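Local coordinates for Serine/threonine-protein phosphatase 2A regulatory subunit B'' subunit alpha (PDB 4I5J) that binds calcium through its EF-hand region and, as a regulatory subunit of protein phosphatase 2A, might modulate the substrate selectivity, activity and localization of the catalytic enzyme, at residues V117-C120 with K121-L125; H234-L237 with C238-D242; T253-D256 with L257-R261. All blocks are in the same frame, centred on the assembly; numbering follows the deposited sequence.

Interaction 1 (V117-C120 with K121-L125); sequences VIYC and KFWEL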
ATOM      1  N   VAL A 117     -12.014   9.959   1.584  1.00 38.11           N
ATOM      2  CA  VAL A 117     -12.384   8.572   1.864  1.00 35.75           C
ATOM      3  C   VAL A 117     -11.360   7.957   2.810  1.00 31.97           C
ATOM      4  O   VAL A 117     -11.727   7.370   3.847  1.00 32.46           O
ATOM      5  CB  VAL A 117     -12.497   7.735   0.561  1.00 41.00           C
ATOM      6  CG1 VAL A 117     -12.573   6.240   0.874  1.00 40.19           C
ATOM      7  CG2 VAL A 117     -13.709   8.177  -0.244  1.00 34.95           C
ATOM      8  N   ILE A 118     -10.081   8.115   2.473  1.00 30.00           N
ATOM      9  CA  ILE A 118      -8.990   7.591   3.312  1.00 28.83           C
ATOM     10  C   ILE A 118      -9.009   8.220   4.713  1.00 40.42           C
ATOM     11  O   ILE A 118      -8.867   7.521   5.713  1.00 39.09           O
ATOM     12  CB  ILE A 118      -7.616   7.832   2.655  1.00 29.80           C
ATOM     13  CG1 ILE A 118      -7.541   7.128   1.309  1.00 34.34           C
ATOM     14  CG2 ILE A 118      -6.475   7.313   3.535  1.00 27.84           C
ATOM     15  CD1 ILE A 118      -6.249   7.398   0.566  1.00 28.69           C
ATOM     16  N   TYR A 119      -9.212   9.535   4.792  1.00 37.61           N
ATOM     17  CA  TYR A 119      -9.246  10.216   6.088  1.00 33.72           C
ATOM     18  C   TYR A 119     -10.371   9.705   6.982  1.00 29.40           C
ATOM     19  O   TYR A 119     -10.176   9.475   8.179  1.00 32.06           O
ATOM     20  CB  TYR A 119      -9.368  11.746   5.926  1.00 34.33           C
ATOM     21  CG  TYR A 119      -9.326  12.476   7.259  1.00 46.95           C
ATOM     22  CD1 TYR A 119      -8.131  13.000   7.741  1.00 54.92           C
ATOM     23  CD2 TYR A 119     -10.471  12.613   8.059  1.00 40.19           C
ATOM     24  CE1 TYR A 119      -8.072  13.657   8.962  1.00 51.20           C
ATOM     25  CE2 TYR A 119     -10.410  13.261   9.291  1.00 44.84           C
ATOM     26  CZ  TYR A 119      -9.205  13.780   9.728  1.00 46.39           C
ATOM     27  OH  TYR A 119      -9.117  14.410  10.944  1.00 50.90           O
ATOM     28  N   CYS A 120     -11.568   9.569   6.428  1.00 24.75           N
ATOM     29  CA  CYS A 120     -12.688   9.092   7.237  1.00 29.25           C
ATOM     30  C   CYS A 120     -12.487   7.680   7.740  1.00 36.96           C
ATOM     31  O   CYS A 120     -12.893   7.347   8.863  1.00 38.22           O
ATOM     32  CB  CYS A 120     -14.002   9.189   6.466  1.00 31.35           C
ATOM     33  SG  CYS A 120     -14.417  10.919   6.104  1.00 35.76           S
ATOM     34  N   LYS A 121     -11.879   6.843   6.903  1.00 36.73           N
ATOM     35  CA  LYS A 121     -11.616   5.483   7.308  1.00 38.07           C
ATOM     36  C   LYS A 121     -10.607   5.473   8.442  1.00 37.82           C
ATOM     37  O   LYS A 121     -10.775   4.725   9.403  1.00 38.78           O
ATOM     38  CB  LYS A 121     -11.160   4.627   6.132  1.00 39.10           C
ATOM     39  CG  LYS A 121     -12.329   4.172   5.255  1.00 46.29           C
ATOM     40  CD  LYS A 121     -11.839   3.389   4.043  1.00 55.01           C
ATOM     41  CE  LYS A 121     -12.994   2.972   3.144  1.00 64.47           C
ATOM     42  NZ  LYS A 121     -12.506   2.461   1.822  1.00 64.33           N
ATOM     43  N   PHE A 122      -9.589   6.331   8.353  1.00 33.97           N
ATOM     44  CA  PHE A 122      -8.614   6.459   9.438  1.00 32.49           C
ATOM     45  C   PHE A 122      -9.305   6.934  10.719  1.00 38.69           C
ATOM     46  O   PHE A 122      -9.075   6.403  11.810  1.00 35.46           O
ATOM     47  CB  PHE A 122      -7.508   7.450   9.063  1.00 32.86           C
ATOM     48  CG  PHE A 122      -6.469   7.635  10.149  1.00 38.07           C
ATOM     49  CD1 PHE A 122      -5.423   6.725  10.290  1.00 36.34           C
ATOM     50  CD2 PHE A 122      -6.555   8.705  11.042  1.00 39.67           C
ATOM     51  CE1 PHE A 122      -4.461   6.877  11.304  1.00 36.84           C
ATOM     52  CE2 PHE A 122      -5.604   8.868  12.057  1.00 34.71           C
ATOM     53  CZ  PHE A 122      -4.552   7.957  12.182  1.00 36.05           C
ATOM     54  N   TRP A 123     -10.171   7.930  10.565  1.00 35.39           N
ATOM     55  CA  TRP A 123     -10.894   8.502  11.681  1.00 35.10           C
ATOM     56  C   TRP A 123     -11.697   7.420  12.412  1.00 35.62           C
ATOM     57  O   TRP A 123     -11.655   7.327  13.634  1.00 34.65           O
ATOM     58  CB  TRP A 123     -11.838   9.607  11.190  1.00 33.04           C
ATOM     59  CG  TRP A 123     -12.673  10.123  12.294  1.00 36.10           C
ATOM     60  CD1 TRP A 123     -13.886   9.652  12.701  1.00 36.62           C
ATOM     61  CD2 TRP A 123     -12.334  11.196  13.184  1.00 34.75           C
ATOM     62  NE1 TRP A 123     -14.326  10.369  13.789  1.00 38.32           N
ATOM     63  CE2 TRP A 123     -13.383  11.316  14.108  1.00 38.65           C
ATOM     64  CE3 TRP A 123     -11.232  12.048  13.296  1.00 36.51           C
ATOM     65  CZ2 TRP A 123     -13.376  12.276  15.119  1.00 47.13           C
ATOM     66  CZ3 TRP A 123     -11.227  12.992  14.304  1.00 45.79           C
ATOM     67  CH2 TRP A 123     -12.289  13.099  15.199  1.00 45.54           C
ATOM     68  N   GLU A 124     -12.437   6.615  11.656  1.00 35.17           N
ATOM     69  CA  GLU A 124     -13.204   5.492  12.212  1.00 41.45           C
ATOM     70  C   GLU A 124     -12.352   4.479  13.002  1.00 47.27           C
ATOM     71  O   GLU A 124     -12.810   3.922  13.992  1.00 47.87           O
ATOM     72  CB  GLU A 124     -13.962   4.782  11.084  1.00 44.90           C
ATOM     73  CG  GLU A 124     -14.849   3.615  11.519  1.00 60.66           C
ATOM     74  CD  GLU A 124     -15.747   3.090  10.387  1.00 73.49           C
ATOM     75  OE1 GLU A 124     -15.278   2.988   9.229  1.00 68.05           O
ATOM     76  OE2 GLU A 124     -16.933   2.786  10.657  1.00 85.70           O
ATOM     77  N   LEU A 125     -11.113   4.248  12.572  1.00 41.59           N
ATOM     78  CA  LEU A 125     -10.256   3.238  13.198  1.00 33.35           C
ATOM     79  C   LEU A 125      -9.420   3.758  14.366  1.00 36.68           C
ATOM     80  O   LEU A 125      -8.920   2.979  15.199  1.00 39.51           O
ATOM     81  CB  LEU A 125      -9.311   2.656  12.155  1.00 31.36           C
ATOM     82  CG  LEU A 125      -9.962   1.732  11.135  1.00 39.37           C
ATOM     83  CD1 LEU A 125      -8.948   1.413  10.075  1.00 43.05           C
ATOM     84  CD2 LEU A 125     -10.417   0.453  11.823  1.00 41.74           C
TER

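Interaction 2 (H234-L237 with C238-D242); sequences HDLL and CQMLD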
ATOM      1  N   HIS A 234      -2.551 -29.562   2.618  1.00 67.62           N
ATOM      2  CA  HIS A 234      -1.996 -30.275   1.488  1.00 69.08           C
ATOM      3  C   HIS A 234      -2.725 -29.976   0.179  1.00 56.82           C
ATOM      4  O   HIS A 234      -2.102 -29.667  -0.829  1.00 53.29           O
ATOM      5  CB  HIS A 234      -2.073 -31.767   1.799  1.00 85.91           C
ATOM      6  CG  HIS A 234      -0.981 -32.574   1.187  1.00 96.44           C
ATOM      7  ND1 HIS A 234      -1.205 -33.468   0.163  1.00104.70           N
ATOM      8  CD2 HIS A 234       0.342 -32.645   1.470  1.00101.23           C
ATOM      9  CE1 HIS A 234      -0.063 -34.049  -0.165  1.00105.60           C
ATOM     10  NE2 HIS A 234       0.890 -33.566   0.611  1.00103.32           N
ATOM     11  N   ASP A 235      -4.048 -30.097   0.185  1.00 66.45           N
ATOM     12  CA  ASP A 235      -4.832 -29.843  -1.024  1.00 70.24           C
ATOM     13  C   ASP A 235      -4.861 -28.363  -1.372  1.00 64.76           C
ATOM     14  O   ASP A 235      -4.826 -27.983  -2.550  1.00 62.10           O
ATOM     15  CB  ASP A 235      -6.264 -30.361  -0.872  1.00 80.02           C
ATOM     16  CG  ASP A 235      -6.331 -31.869  -0.830  1.00 90.80           C
ATOM     17  OD1 ASP A 235      -6.281 -32.496  -1.912  1.00 93.95           O
ATOM     18  OD2 ASP A 235      -6.419 -32.423   0.286  1.00 93.80           O
ATOM     19  N   LEU A 236      -4.922 -27.522  -0.351  1.00 63.25           N
ATOM     20  CA  LEU A 236      -4.949 -26.078  -0.602  1.00 54.88           C
ATOM     21  C   LEU A 236      -3.642 -25.616  -1.223  1.00 55.26           C
ATOM     22  O   LEU A 236      -3.641 -24.852  -2.187  1.00 58.98           O
ATOM     23  CB  LEU A 236      -5.191 -25.299   0.671  1.00 53.29           C
ATOM     24  CG  LEU A 236      -5.078 -23.808   0.336  1.00 49.97           C
ATOM     25  CD1 LEU A 236      -6.446 -23.179   0.272  1.00 57.68           C
ATOM     26  CD2 LEU A 236      -4.152 -23.130   1.314  1.00 49.03           C
ATOM     27  N   LEU A 237      -2.535 -26.105  -0.673  1.00 60.74           N
ATOM     28  CA  LEU A 237      -1.213 -25.788  -1.194  1.00 56.41           C
ATOM     29  C   LEU A 237      -1.088 -26.234  -2.649  1.00 57.48           C
ATOM     30  O   LEU A 237      -0.554 -25.501  -3.480  1.00 58.39           O
ATOM     31  CB  LEU A 237      -0.135 -26.434  -0.326  1.00 46.49           C
ATOM     32  CG  LEU A 237       1.315 -26.178  -0.710  1.00 47.04           C
ATOM     33  CD1 LEU A 237       1.622 -24.683  -0.756  1.00 42.81           C
ATOM     34  CD2 LEU A 237       2.227 -26.907   0.267  1.00 52.98           C
ATOM     35  N   CYS A 238      -1.600 -27.421  -2.961  1.00 60.63           N
ATOM     36  CA  CYS A 238      -1.664 -27.873  -4.352  1.00 56.81           C
ATOM     37  C   CYS A 238      -2.395 -26.863  -5.248  1.00 59.31           C
ATOM     38  O   CYS A 238      -1.886 -26.465  -6.295  1.00 62.41           O
ATOM     39  CB  CYS A 238      -2.347 -29.231  -4.435  1.00 47.16           C
ATOM     40  SG  CYS A 238      -1.248 -30.582  -3.966  1.00 61.07           S
ATOM     41  N   GLN A 239      -3.585 -26.450  -4.823  1.00 54.49           N
ATOM     42  CA  GLN A 239      -4.346 -25.416  -5.526  1.00 56.90           C
ATOM     43  C   GLN A 239      -3.543 -24.154  -5.745  1.00 52.08           C
ATOM     44  O   GLN A 239      -3.533 -23.582  -6.840  1.00 55.23           O
ATOM     45  CB  GLN A 239      -5.605 -25.051  -4.732  1.00 60.02           C
ATOM     46  CG  GLN A 239      -6.601 -26.201  -4.613  1.00 70.67           C
ATOM     47  CD  GLN A 239      -7.968 -25.735  -4.157  1.00 76.47           C
ATOM     48  OE1 GLN A 239      -8.141 -24.582  -3.755  1.00 74.73           O
ATOM     49  NE2 GLN A 239      -8.950 -26.627  -4.223  1.00 77.16           N
ATOM     50  N   MET A 240      -2.873 -23.709  -4.691  1.00 45.72           N
ATOM     51  CA  MET A 240      -2.136 -22.447  -4.748  1.00 49.40           C
ATOM     52  C   MET A 240      -0.911 -22.566  -5.642  1.00 51.31           C
ATOM     53  O   MET A 240      -0.484 -21.596  -6.262  1.00 50.12           O
ATOM     54  CB  MET A 240      -1.747 -21.982  -3.341  1.00 43.54           C
ATOM     55  CG  MET A 240      -2.934 -21.513  -2.549  1.00 52.10           C
ATOM     56  SD  MET A 240      -3.764 -20.163  -3.417  1.00 58.22           S
ATOM     57  CE  MET A 240      -5.383 -20.879  -3.765  1.00 51.06           C
ATOM     58  N   LEU A 241      -0.344 -23.764  -5.718  1.00 52.81           N
ATOM     59  CA  LEU A 241       0.814 -23.951  -6.572  1.00 50.64           C
ATOM     60  C   LEU A 241       0.373 -24.016  -8.021  1.00 48.58           C
ATOM     61  O   LEU A 241       1.026 -23.448  -8.895  1.00 50.60           O
ATOM     62  CB  LEU A 241       1.593 -25.200  -6.181  1.00 49.86           C
ATOM     63  CG  LEU A 241       2.446 -25.100  -4.919  1.00 49.02           C
ATOM     64  CD1 LEU A 241       3.108 -26.487  -4.632  1.00 44.76           C
ATOM     65  CD2 LEU A 241       3.481 -23.982  -5.074  1.00 38.84           C
ATOM     66  N   ASP A 242      -0.739 -24.699  -8.281  1.00 52.13           N
ATOM     67  CA  ASP A 242      -1.295 -24.722  -9.627  1.00 58.01           C
ATOM     68  C   ASP A 242      -1.717 -23.305 -10.015  1.00 59.90           C
ATOM     69  O   ASP A 242      -1.584 -22.895 -11.171  1.00 65.89           O
ATOM     70  CB  ASP A 242      -2.469 -25.693  -9.712  1.00 65.29           C
ATOM     71  CG  ASP A 242      -2.053 -27.137  -9.445  1.00 82.06           C
ATOM     72  OD1 ASP A 242      -0.852 -27.465  -9.617  1.00 83.32           O
ATOM     73  OD2 ASP A 242      -2.924 -27.950  -9.063  1.00 89.76           O
TER

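Interaction 3 (T253-D256 with L257-R261); sequences TLRD and LKRCR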
ATOM      1  N   THR A 253       8.552 -16.664  -5.106  1.00 41.99           N
ATOM      2  CA  THR A 253       9.117 -15.325  -5.144  1.00 37.28           C
ATOM      3  C   THR A 253       8.107 -14.222  -5.497  1.00 42.79           C
ATOM      4  O   THR A 253       6.994 -14.472  -5.963  1.00 39.33           O
ATOM      5  CB  THR A 253      10.293 -15.217  -6.146  1.00 38.98           C
ATOM      6  OG1 THR A 253       9.798 -15.269  -7.489  1.00 39.91           O
ATOM      7  CG2 THR A 253      11.307 -16.325  -5.924  1.00 44.51           C
ATOM      8  N   LEU A 254       8.512 -12.980  -5.277  1.00 39.65           N
ATOM      9  CA  LEU A 254       7.654 -11.863  -5.623  1.00 40.19           C
ATOM     10  C   LEU A 254       7.436 -11.902  -7.138  1.00 41.21           C
ATOM     11  O   LEU A 254       6.315 -11.749  -7.631  1.00 43.61           O
ATOM     12  CB  LEU A 254       8.317 -10.559  -5.200  1.00 42.42           C
ATOM     13  CG  LEU A 254       7.568  -9.290  -5.587  1.00 39.47           C
ATOM     14  CD1 LEU A 254       6.203  -9.262  -4.905  1.00 35.42           C
ATOM     15  CD2 LEU A 254       8.412  -8.105  -5.172  1.00 37.44           C
ATOM     16  N   ARG A 255       8.517 -12.141  -7.865  1.00 34.34           N
ATOM     17  CA  ARG A 255       8.443 -12.330  -9.301  1.00 41.17           C
ATOM     18  C   ARG A 255       7.406 -13.393  -9.694  1.00 45.26           C
ATOM     19  O   ARG A 255       6.629 -13.162 -10.618  1.00 50.18           O
ATOM     20  CB  ARG A 255       9.821 -12.695  -9.845  1.00 49.18           C
ATOM     21  CG  ARG A 255       9.969 -12.537 -11.343  1.00 63.45           C
ATOM     22  CD  ARG A 255      11.392 -12.890 -11.790  1.00 77.43           C
ATOM     23  NE  ARG A 255      11.703 -12.308 -13.094  1.00 88.94           N
ATOM     24  CZ  ARG A 255      11.409 -12.877 -14.259  1.00 95.33           C
ATOM     25  NH1 ARG A 255      10.801 -14.057 -14.295  1.00 94.15           N
ATOM     26  NH2 ARG A 255      11.726 -12.265 -15.392  1.00100.04           N
ATOM     27  N   ASP A 256       7.377 -14.539  -9.003  1.00 45.64           N
ATOM     28  CA  ASP A 256       6.385 -15.583  -9.322  1.00 47.79           C
ATOM     29  C   ASP A 256       4.968 -15.049  -9.111  1.00 50.52           C
ATOM     30  O   ASP A 256       4.061 -15.315  -9.901  1.00 49.86           O
ATOM     31  CB  ASP A 256       6.548 -16.826  -8.448  1.00 44.31           C
ATOM     32  CG  ASP A 256       7.880 -17.529  -8.640  1.00 47.87           C
ATOM     33  OD1 ASP A 256       8.409 -17.600  -9.769  1.00 51.22           O
ATOM     34  OD2 ASP A 256       8.405 -18.016  -7.624  1.00 49.49           O
ATOM     35  N   LEU A 257       4.779 -14.300  -8.031  1.00 46.10           N
ATOM     36  CA  LEU A 257       3.445 -13.789  -7.705  1.00 49.65           C
ATOM     37  C   LEU A 257       2.970 -12.670  -8.651  1.00 52.82           C
ATOM     38  O   LEU A 257       1.796 -12.644  -9.017  1.00 56.46           O
ATOM     39  CB  LEU A 257       3.337 -13.401  -6.218  1.00 45.77           C
ATOM     40  CG  LEU A 257       3.209 -14.621  -5.283  1.00 46.63           C
ATOM     41  CD1 LEU A 257       3.566 -14.316  -3.811  1.00 34.22           C
ATOM     42  CD2 LEU A 257       1.797 -15.223  -5.374  1.00 43.15           C
ATOM     43  N   LYS A 258       3.871 -11.774  -9.065  1.00 46.97           N
ATOM     44  CA  LYS A 258       3.525 -10.772 -10.087  1.00 50.36           C
ATOM     45  C   LYS A 258       3.272 -11.446 -11.434  1.00 61.14           C
ATOM     46  O   LYS A 258       2.332 -11.093 -12.134  1.00 65.13           O
ATOM     47  CB  LYS A 258       4.634  -9.727 -10.256  1.00 46.19           C
ATOM     48  CG  LYS A 258       4.858  -8.816  -9.069  1.00 44.50           C
ATOM     49  CD  LYS A 258       6.095  -7.938  -9.270  1.00 48.27           C
ATOM     50  CE  LYS A 258       6.170  -6.843  -8.216  1.00 51.05           C
ATOM     51  NZ  LYS A 258       7.340  -5.939  -8.399  1.00 56.23           N
ATOM     52  N   ARG A 259       4.105 -12.424 -11.796  1.00 61.74           N
ATOM     53  CA  ARG A 259       3.980 -13.076 -13.102  1.00 66.88           C
ATOM     54  C   ARG A 259       2.669 -13.840 -13.267  1.00 64.95           C
ATOM     55  O   ARG A 259       2.083 -13.844 -14.344  1.00 61.32           O
ATOM     56  CB  ARG A 259       5.161 -14.013 -13.377  1.00 72.48           C
ATOM     57  CG  ARG A 259       6.460 -13.312 -13.757  1.00 82.50           C
ATOM     58  CD  ARG A 259       7.615 -14.309 -13.863  1.00 92.66           C
ATOM     59  NE  ARG A 259       7.402 -15.304 -14.910  1.00102.44           N
ATOM     60  CZ  ARG A 259       7.724 -15.119 -16.188  1.00112.44           C
ATOM     61  NH1 ARG A 259       8.271 -13.972 -16.575  1.00116.69           N
ATOM     62  NH2 ARG A 259       7.497 -16.074 -17.084  1.00113.98           N
ATOM     63  N   CYS A 260       2.203 -14.482 -12.202  1.00 64.05           N
ATOM     64  CA  CYS A 260       1.029 -15.341 -12.311  1.00 60.64           C
ATOM     65  C   CYS A 260      -0.237 -14.532 -12.521  1.00 64.23           C
ATOM     66  O   CYS A 260      -1.255 -15.073 -12.955  1.00 62.05           O
ATOM     67  CB  CYS A 260       0.878 -16.228 -11.077  1.00 60.45           C
ATOM     68  SG  CYS A 260       0.091 -15.437  -9.642  1.00 54.64           S
ATOM     69  N   ARG A 261      -0.165 -13.243 -12.188  1.00 66.77           N
ATOM     70  CA  ARG A 261      -1.274 -12.305 -12.354  1.00 64.69           C
ATOM     71  C   ARG A 261      -2.482 -12.608 -11.454  1.00 59.59           C
ATOM     72  O   ARG A 261      -3.514 -11.969 -11.571  1.00 62.00           O
ATOM     73  CB  ARG A 261      -1.667 -12.173 -13.836  1.00 74.32           C
ATOM     74  CG  ARG A 261      -0.509 -11.688 -14.715  1.00 82.87           C
ATOM     75  CD  ARG A 261      -0.567 -12.245 -16.137  1.00 96.49           C
ATOM     76  NE  ARG A 261      -1.389 -11.426 -17.029  1.00110.28           N
ATOM     77  CZ  ARG A 261      -1.417 -11.551 -18.356  1.00117.02           C
ATOM     78  NH1 ARG A 261      -0.662 -12.463 -18.961  1.00117.96           N
ATOM     79  NH2 ARG A 261      -2.196 -10.757 -19.082  1.00119.05           N
TER

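Interaction 1 (V117-C120 with K121-L125)
Lys121 reaches back along helix 112-125 beside Val117, one turn earlier. Its CB and CG lie against the Val117 carbonyl, CG standing 3.5 Å from Val117 O, the same oxygen that accepts the backbone bond from Lys121 N (3.1 Å). CD runs past that oxygen at 4.0 Å. CE and NZ then come alongside the methyl Val117 CG1, with NZ 3.9 Å from it. With CG anti to its own carbonyl carbon (chi1 -79°) and the rest of the chain extended, the lysine lies beside the valine, both pointing the same way. Its ammonium forms a salt bridge with Glu184 of helix 173-184.

On another face, Tyr119 and Trp123 also run side by side, Tyr119 OH lying 3.9 Å from Trp123 CE3 in an oblique approach. Behind this pair, Trp123 N donates to Tyr119 O at 2.8 Å. The Tyr119 ring also meets Phe56, and that of Trp123 meets His129. Ile118 and Phe122 pack on helix 173-184, where the Phe122 and Tyr173 rings meet edge-to-face. The lysine thus lines part of its chain along its own helix and carries its charge to Glu184, an electrostatic tie between two helices of the EF-hand region.

Interaction 2 (H234-L237 with C238-D242)
His234, Asp235, Leu236 and Leu237 each offer a carbonyl to the amide four residues on in helix 233-244. The bond from Cys238 N to His234 O measures 3.1 Å. That from Leu241 N to Leu237 O shortens to 2.8 Å and is the most bent of the four, at 143°. Two apolar pairs follow this spacing. Leu236 CG meets Met240 CG at 4.3 Å, and Met240 CG also rests 3.4 Å from the Leu236 carbonyl oxygen. The methionine turns at chi2 (-58°) and again at chi3, so its thioether does not continue straight out from the backbone. This pair faces helix 263-271, with Leu236 on Thr269 and Phe270 and Met240 on Phe266 and Thr269; Leu236 also touches Tyr216 of helix 209-226.

The second pair joins Leu237 CD1 to Leu241 CG, again at 4.3 Å. Leu237 sends CG anti to its backbone N (chi1 -179°) and packs on Met209 and Leu212 of helix 209-226, whereas Leu241 touches Pro246 and Asp249 beyond the end of its own helix.

Gln239 lays CG 3.3 Å from Asp235 O and carries its amide outward on an extended chain. Separately, Cys238 SG sits 5.4 Å from the centroid of the His234 ring, an oblique and distant sulfur-aromatic approach. The chemistry is therefore divided: polar and charged groups occupy the exposed part of the helix, while Leu236, Leu237 and Met240 attach it to helices 209-226 and 263-271 by apolar packing, with the main-chain bonds satisfying the peptide groups beneath.

Interaction 3 (T253-D256 with L257-R261)
Leu254 and Lys258 supply the apolar contact of this short helix: the lysine chain passes obliquely across the leucine, its CE 3.9 Å from Leu254 CG and nearly as close to both methyls. Leu254 also packs on Ile192, Glu193 and Phe196 of helix 189-199. One residue before Lys258, Leu257 is buried against Phe196, Leu207, Val244, Phe266 and Tyr267, joining the helix to several parts of the fold at once.

Charged groups come together on the exposed side. Arg255 and Arg259 lie side by side with guanidinium planes only 11° apart, but the approach is oblique, and Arg259 CD rather than its guanidinium comes nearest, 3.2 Å from Arg255 NH1. The two NH1 atoms are 3.4 Å apart, a contact between donors of like charge that would probably be costly without solvent screening. A bend at chi3 (63°) turns the Arg259 guanidinium alongside that of Arg255.

Main-chain bonds connect each carbonyl from Thr253 to Asp256 with the amide four residues later; that from Lys258 N to Leu254 O is 2.8 Å long and nearly straight.

Side-chain bonds close the amino-terminal end. Thr253 OG1 accepts from Asp256 N at 2.9 Å, and Asp256 OD2 accepts in return from Thr253 N at 2.9 Å, met from above the carboxylate plane. The other carboxylate oxygen, OD1, takes a weak bond from Ala247 N. These reciprocal bonds make a capping box with Thr253 as N-cap, the classical start of an alpha-helix, here set beside the calcium-binding EF-hand loop, which the Thr253 side chain touches.

How the interactions relate
Interactions 2 and 3 lie on the same side of the chain's centre, on the successive helices 233-244 and 254-260, with centres 16 Å apart and nearest atoms about 7 Å apart. They do not touch, but Phe266 of helix 263-271 packs against both, meeting Met240 and Leu257. The bound calcium ion is about 10 Å from the Thr253 side chain and about 13 Å from that of Leu237; its ligands are Asp200, Asp202, Asp204, Val206 and Glu211. Interaction 1 stands apart, 36 Å from interaction 2 and 31 Å from interaction 3 between centres, on helix 112-125 and away from this calcium site.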